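Local coordinates for putative tRNA (Adenine(37)-N6)-methyltransferase (Pseudomonas aeruginosa, PDB 7BTU), which probably methylates the N6-threonylcarbamoyl-modified adenosine at tRNA position 37, with S-adenosyl-L-methionine as methyl donor, at residues Q107-R111 with L122-L127; G160-W165 with I188-A193. All blocks are in the same frame, centred on the assembly; numbering follows the deposited sequence.

Contact 1: residues Q107-R111 with L122-L127; sequences QSVVR and LSGIDL
R111 and S123 face each other as an antiparallel hydrogen-bonded pair. R111 N gives its hydrogen to S123 O at 3.2 Å, a bent bond of 139° at the hydrogen, and S123 N returns one to R111 O at 3.0 Å. L122 CA adds a CA-H...O contact, so that R111 O is approached by both S123 N and L122 CA of the partner strand. On one face of the sheet S123 OG lies 3.3 Å from R111 CB; beyond the pair the hydroxyl is bonded to E113, while the R111 guanidinium leads off to the carbonyl of S60. V110 lies beside the pair: its CG2, anti to the backbone N, rests on S123 O and, at 3.7 Å, on L122 CB, the two side chains crossing at about a right angle. These residues belong to the hairpin of strands 105-116 and 119-123, next to each other in the closed antiparallel barrel. Past S123 the pairing stops: G124, with positive phi, turns the chain aside, and water 2 lies between V109 O and G124 O. Farther along, D126 takes over with its carboxylate. S108 OG donates to D126 OD1 at 3.1 Å on the syn lone pair. The other oxygen, OD2, receives water 1, 2.6 Å away, which also donates to Q107 O, and lies within bonding distance of water 3, which also sits near V109 O. On its other edge strand 105-116 is bonded to strand 61-67, through S108 with L64 and V110 with V62. Q107 packs on Q107 of the second subunit.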
loop_
_atom_site.group_PDB
_atom_site.type_symbol
_atom_site.label_atom_id
_atom_site.label_comp_id
_atom_site.label_asym_id
_atom_site.label_seq_id
_atom_site.Cartn_x
_atom_site.Cartn_y
_atom_site.Cartn_z
ATOM N N GLN B 107 -4.795 3.201 -3.048
ATOM C CA GLN B 107 -4.495 1.933 -2.411
ATOM C C GLN B 107 -5.356 1.874 -1.167
ATOM O O GLN B 107 -5.648 2.914 -0.571
ATOM C CB GLN B 107 -3.047 1.810 -2.030
ATOM C CG GLN B 107 -2.668 2.915 -1.036
ATOM C CD GLN B 107 -1.222 2.883 -0.655
ATOM O OE1 GLN B 107 -0.331 2.679 -1.504
ATOM N NE2 GLN B 107 -0.971 3.033 0.639
ATOM N N SER B 108 -5.833 0.681 -0.827
ATOM C CA SER B 108 -6.492 0.610 0.460
ATOM C C SER B 108 -6.309 -0.787 1.060
ATOM O O SER B 108 -6.183 -1.786 0.334
ATOM C CB SER B 108 -7.953 1.017 0.333
ATOM O OG SER B 108 -8.778 -0.042 -0.018
ATOM N N VAL B 109 -6.262 -0.837 2.398
ATOM C CA VAL B 109 -6.182 -2.109 3.116
ATOM C C VAL B 109 -7.562 -2.374 3.666
ATOM O O VAL B 109 -8.207 -1.462 4.211
ATOM C CB VAL B 109 -5.097 -2.117 4.213
ATOM C CG1 VAL B 109 -5.153 -0.888 5.097
ATOM C CG2 VAL B 109 -5.230 -3.387 5.090
ATOM N N VAL B 110 -8.052 -3.605 3.454
ATOM C CA VAL B 110 -9.418 -3.942 3.817
ATOM C C VAL B 110 -9.384 -5.307 4.462
ATOM O O VAL B 110 -8.552 -6.142 4.129
ATOM C CB VAL B 110 -10.336 -3.868 2.547
ATOM C CG1 VAL B 110 -9.943 -4.873 1.519
ATOM C CG2 VAL B 110 -11.788 -3.984 2.860
ATOM N N ARG B 111 -10.329 -5.547 5.350
ATOM C CA ARG B 111 -10.462 -6.852 5.969
ATOM C C ARG B 111 -11.100 -7.815 4.978
ATOM O O ARG B 111 -12.118 -7.491 4.351
ATOM C CB ARG B 111 -11.341 -6.749 7.230
ATOM C CG ARG B 111 -11.488 -8.125 7.898
ATOM C CD ARG B 111 -10.309 -8.360 8.790
ATOM N NE ARG B 111 -10.639 -9.288 9.875
ATOM C CZ ARG B 111 -10.665 -10.601 9.708
ATOM N NH1 ARG B 111 -10.367 -11.118 8.506
ATOM N NH2 ARG B 111 -10.980 -11.396 10.738
ATOM N N LEU B 122 -15.658 -8.370 1.775
ATOM C CA LEU B 122 -14.824 -7.379 2.417
ATOM C C LEU B 122 -15.602 -6.710 3.560
ATOM O O LEU B 122 -16.830 -6.596 3.515
ATOM C CB LEU B 122 -14.369 -6.276 1.414
ATOM C CG LEU B 122 -13.786 -6.881 0.131
ATOM C CD1 LEU B 122 -13.527 -5.780 -0.950
ATOM C CD2 LEU B 122 -12.530 -7.713 0.495
ATOM N N SER B 123 -14.864 -6.210 4.545
ATOM C CA SER B 123 -15.479 -5.437 5.625
ATOM C C SER B 123 -14.508 -4.356 6.019
ATOM O O SER B 123 -13.308 -4.424 5.702
ATOM C CB SER B 123 -15.830 -6.306 6.840
ATOM O OG SER B 123 -14.628 -6.738 7.411
ATOM N N GLY B 124 -15.053 -3.324 6.662
ATOM C CA GLY B 124 -14.226 -2.173 6.914
ATOM C C GLY B 124 -13.835 -1.486 5.634
ATOM O O GLY B 124 -12.728 -0.953 5.544
ATOM N N ILE B 125 -14.718 -1.460 4.666
ATOM C CA ILE B 125 -14.348 -1.019 3.327
ATOM C C ILE B 125 -14.314 0.511 3.292
ATOM O O ILE B 125 -15.011 1.184 4.057
ATOM C CB ILE B 125 -15.364 -1.609 2.314
ATOM C CG1 ILE B 125 -14.770 -1.702 0.898
ATOM C CG2 ILE B 125 -16.720 -0.834 2.287
ATOM C CD1 ILE B 125 -15.680 -2.420 -0.039
ATOM N N ASP B 126 -13.480 1.085 2.402
ATOM C CA ASP B 126 -13.456 2.528 2.219
ATOM C C ASP B 126 -13.569 2.910 0.754
ATOM O O ASP B 126 -13.024 3.942 0.356
ATOM C CB ASP B 126 -12.188 3.139 2.822
ATOM C CG ASP B 126 -10.889 2.675 2.127
ATOM O OD1 ASP B 126 -10.933 1.763 1.240
ATOM O OD2 ASP B 126 -9.807 3.220 2.495
ATOM N N LEU B 127 -14.145 2.045 -0.076
ATOM C CA LEU B 127 -14.208 2.264 -1.516
ATOM C C LEU B 127 -15.632 2.512 -1.950
ATOM O O LEU B 127 -16.542 1.822 -1.499
ATOM C CB LEU B 127 -13.652 1.048 -2.295
ATOM C CG LEU B 127 -12.171 0.788 -2.006
ATOM C CD1 LEU B 127 -11.712 -0.448 -2.736
ATOM C CD2 LEU B 127 -11.338 1.989 -2.435
HETATM O O HOH W 1 -8.096 4.083 0.710
HETATM O O HOH W 2 -10.669 -0.216 3.815
HETATM O O HOH W 3 -8.014 1.528 4.278
#

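Contact 2: residues G160-W165 with I188-A193; sequences GIAVEW and IEQCLA
Strand 162-165 runs over helix 188-193 at 136° between their directions, the axes 8.0 Å apart at closest approach, and the backbones come nearest at I161 and A193. There I161 N donates to A193 O at 2.9 Å, in the carbonyl plane and on a lone pair. G160 CA lends the same oxygen a CA-H...O contact, and I161 CG1 lies beside it at 3.5 Å, so A193 O is wrapped by the incoming chain. The methyl of A193 in turn sits against I161 O. Two residues on, V163 points toward the helix. Its CG2, anti to the carbonyl carbon, settles over the turn between E189 and A193, touching L192 CB at 3.9 Å as well as the backbone of A193. W165 extends the contact toward the preceding helical turn. With CG anti to its carbonyl carbon, the indole reaches down to the helix, and CH2 meets I188 CG2 obliquely at 3.7 Å. Its NE1 aims at E189 OE1, which lies at the ring edge in the plane; the bond is straight, 170° at the hydrogen, but weak at 3.4 Å. Ring and carboxylate are turned 42° apart. E189 OE2 takes a hydrogen from water 4, which accepts one from V163 N, so the single carboxylate reaches the strand both directly and through water. Within the C-terminal domain, strand 162-165 is an outermost strand of the mixed four-stranded sheet and runs parallel to strand 227-234, to which A162 and E164 are bonded. The helix packs against the same sheet: I188 touches V233 of strand 227-234 and V218 of strand 216-222, and L192 touches W220.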
loop_
_atom_site.group_PDB
_atom_site.type_symbol
_atom_site.label_atom_id
_atom_site.label_comp_id
_atom_site.label_asym_id
_atom_site.label_seq_id
_atom_site.Cartn_x
_atom_site.Cartn_y
_atom_site.Cartn_z
ATOM N N GLY B 160 -14.510 10.276 18.174
ATOM C CA GLY B 160 -15.688 9.568 17.685
ATOM C C GLY B 160 -16.850 10.068 18.534
ATOM O O GLY B 160 -16.706 10.263 19.745
ATOM N N ILE B 161 -18.018 10.216 17.910
ATOM C CA ILE B 161 -19.161 10.924 18.494
ATOM C C ILE B 161 -20.190 9.878 18.871
ATOM O O ILE B 161 -20.385 8.906 18.128
ATOM C CB ILE B 161 -19.776 11.926 17.484
ATOM C CG1 ILE B 161 -18.700 12.686 16.720
ATOM C CG2 ILE B 161 -20.731 12.919 18.122
ATOM C CD1 ILE B 161 -19.236 13.488 15.522
ATOM N N ALA B 162 -20.880 10.105 19.988
ATOM C CA ALA B 162 -21.985 9.244 20.377
ATOM C C ALA B 162 -23.131 9.386 19.380
ATOM O O ALA B 162 -23.383 10.479 18.842
ATOM C CB ALA B 162 -22.488 9.610 21.771
ATOM N N VAL B 163 -23.865 8.297 19.205
ATOM C CA VAL B 163 -24.992 8.222 18.288
ATOM C C VAL B 163 -26.199 7.681 19.041
ATOM O O VAL B 163 -26.146 6.562 19.548
ATOM C CB VAL B 163 -24.678 7.312 17.091
ATOM C CG1 VAL B 163 -25.964 7.107 16.261
ATOM C CG2 VAL B 163 -23.537 7.920 16.232
ATOM N N GLU B 164 -27.307 8.420 19.042
ATOM C CA GLU B 164 -28.586 7.897 19.540
ATOM C C GLU B 164 -29.575 7.803 18.374
ATOM O O GLU B 164 -29.340 8.330 17.286
ATOM C CB GLU B 164 -29.156 8.770 20.680
ATOM C CG GLU B 164 -29.403 10.150 20.205
ATOM C CD GLU B 164 -30.147 11.031 21.211
ATOM O OE1 GLU B 164 -30.888 11.926 20.739
ATOM O OE2 GLU B 164 -30.001 10.799 22.434
ATOM N N TRP B 165 -30.692 7.126 18.616
ATOM C CA TRP B 165 -31.661 6.737 17.591
ATOM C C TRP B 165 -33.056 7.214 17.948
ATOM O O TRP B 165 -33.489 7.012 19.087
ATOM C CB TRP B 165 -31.722 5.204 17.503
ATOM C CG TRP B 165 -30.496 4.597 16.880
ATOM C CD1 TRP B 165 -29.307 4.284 17.489
ATOM C CD2 TRP B 165 -30.376 4.218 15.500
ATOM N NE1 TRP B 165 -28.419 3.768 16.522
ATOM C CE2 TRP B 165 -29.079 3.698 15.316
ATOM C CE3 TRP B 165 -31.239 4.321 14.396
ATOM C CZ2 TRP B 165 -28.641 3.235 14.092
ATOM C CZ3 TRP B 165 -30.795 3.871 13.153
ATOM C CH2 TRP B 165 -29.494 3.356 13.012
ATOM N N ILE B 188 -24.780 2.409 10.100
ATOM C CA ILE B 188 -25.165 3.813 10.299
ATOM C C ILE B 188 -24.446 4.373 11.515
ATOM O O ILE B 188 -23.828 5.439 11.465
ATOM C CB ILE B 188 -26.697 3.956 10.408
ATOM C CG1 ILE B 188 -27.369 3.704 9.045
ATOM C CG2 ILE B 188 -27.078 5.372 11.007
ATOM C CD1 ILE B 188 -28.952 3.646 9.083
ATOM N N GLU B 189 -24.476 3.625 12.619
ATOM C CA GLU B 189 -23.812 4.064 13.834
ATOM C C GLU B 189 -22.313 4.259 13.607
ATOM O O GLU B 189 -21.732 5.244 14.083
ATOM C CB GLU B 189 -24.079 3.027 14.931
ATOM C CG GLU B 189 -23.325 3.197 16.194
ATOM C CD GLU B 189 -24.197 2.917 17.406
ATOM O OE1 GLU B 189 -25.367 2.485 17.218
ATOM O OE2 GLU B 189 -23.732 3.183 18.539
ATOM N N GLN B 190 -21.655 3.301 12.923
ATOM C CA GLN B 190 -20.216 3.399 12.766
ATOM C C GLN B 190 -19.833 4.529 11.825
ATOM O O GLN B 190 -18.800 5.158 12.008
ATOM C CB GLN B 190 -19.628 2.072 12.255
ATOM C CG GLN B 190 -19.697 0.997 13.354
ATOM C CD GLN B 190 -19.598 -0.395 12.817
ATOM O OE1 GLN B 190 -19.024 -0.620 11.740
ATOM N NE2 GLN B 190 -20.134 -1.364 13.580
ATOM N N CYS B 191 -20.646 4.763 10.781
ATOM C CA CYS B 191 -20.424 5.865 9.830
ATOM C C CYS B 191 -20.641 7.225 10.491
ATOM O O CYS B 191 -19.875 8.182 10.275
ATOM C CB CYS B 191 -21.397 5.700 8.638
ATOM S SG CYS B 191 -21.495 7.051 7.380
ATOM N N LEU B 192 -21.732 7.352 11.250
ATOM C CA LEU B 192 -22.070 8.639 11.834
ATOM C C LEU B 192 -21.107 9.002 12.943
ATOM O O LEU B 192 -20.763 10.189 13.097
ATOM C CB LEU B 192 -23.520 8.629 12.355
ATOM C CG LEU B 192 -24.534 8.617 11.185
ATOM C CD1 LEU B 192 -25.972 8.691 11.664
ATOM C CD2 LEU B 192 -24.229 9.770 10.261
ATOM N N ALA B 193 -20.630 8.013 13.710
ATOM C CA ALA B 193 -19.686 8.363 14.770
ATOM C C ALA B 193 -18.441 9.076 14.246
ATOM O O ALA B 193 -17.810 9.821 15.004
ATOM C CB ALA B 193 -19.245 7.134 15.549
HETATM O O HOH W 4 -22.773 5.525 19.934
#

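The two contacts follow one another along the chain, contact 1 closing at L127 before contact 2 opens at G160, and they share no sheet. Contact 1 joins neighbouring strands of the closed barrel in the N-terminal domain, near the centre of the chain; contact 2 sets helix 184-193 against an outermost strand of the C-terminal mixed sheet. Their centres are 19 Å apart and their nearest atoms about 7 Å, without touching. The domains nevertheless meet close by: Q190 is bonded to A36, while I125 is backbone hydrogen-bonded to A37. Only contact 1 also reaches the second subunit, so strand 105-116 of the barrel takes part in the contact between the subunits while contact 2 stays within one chain.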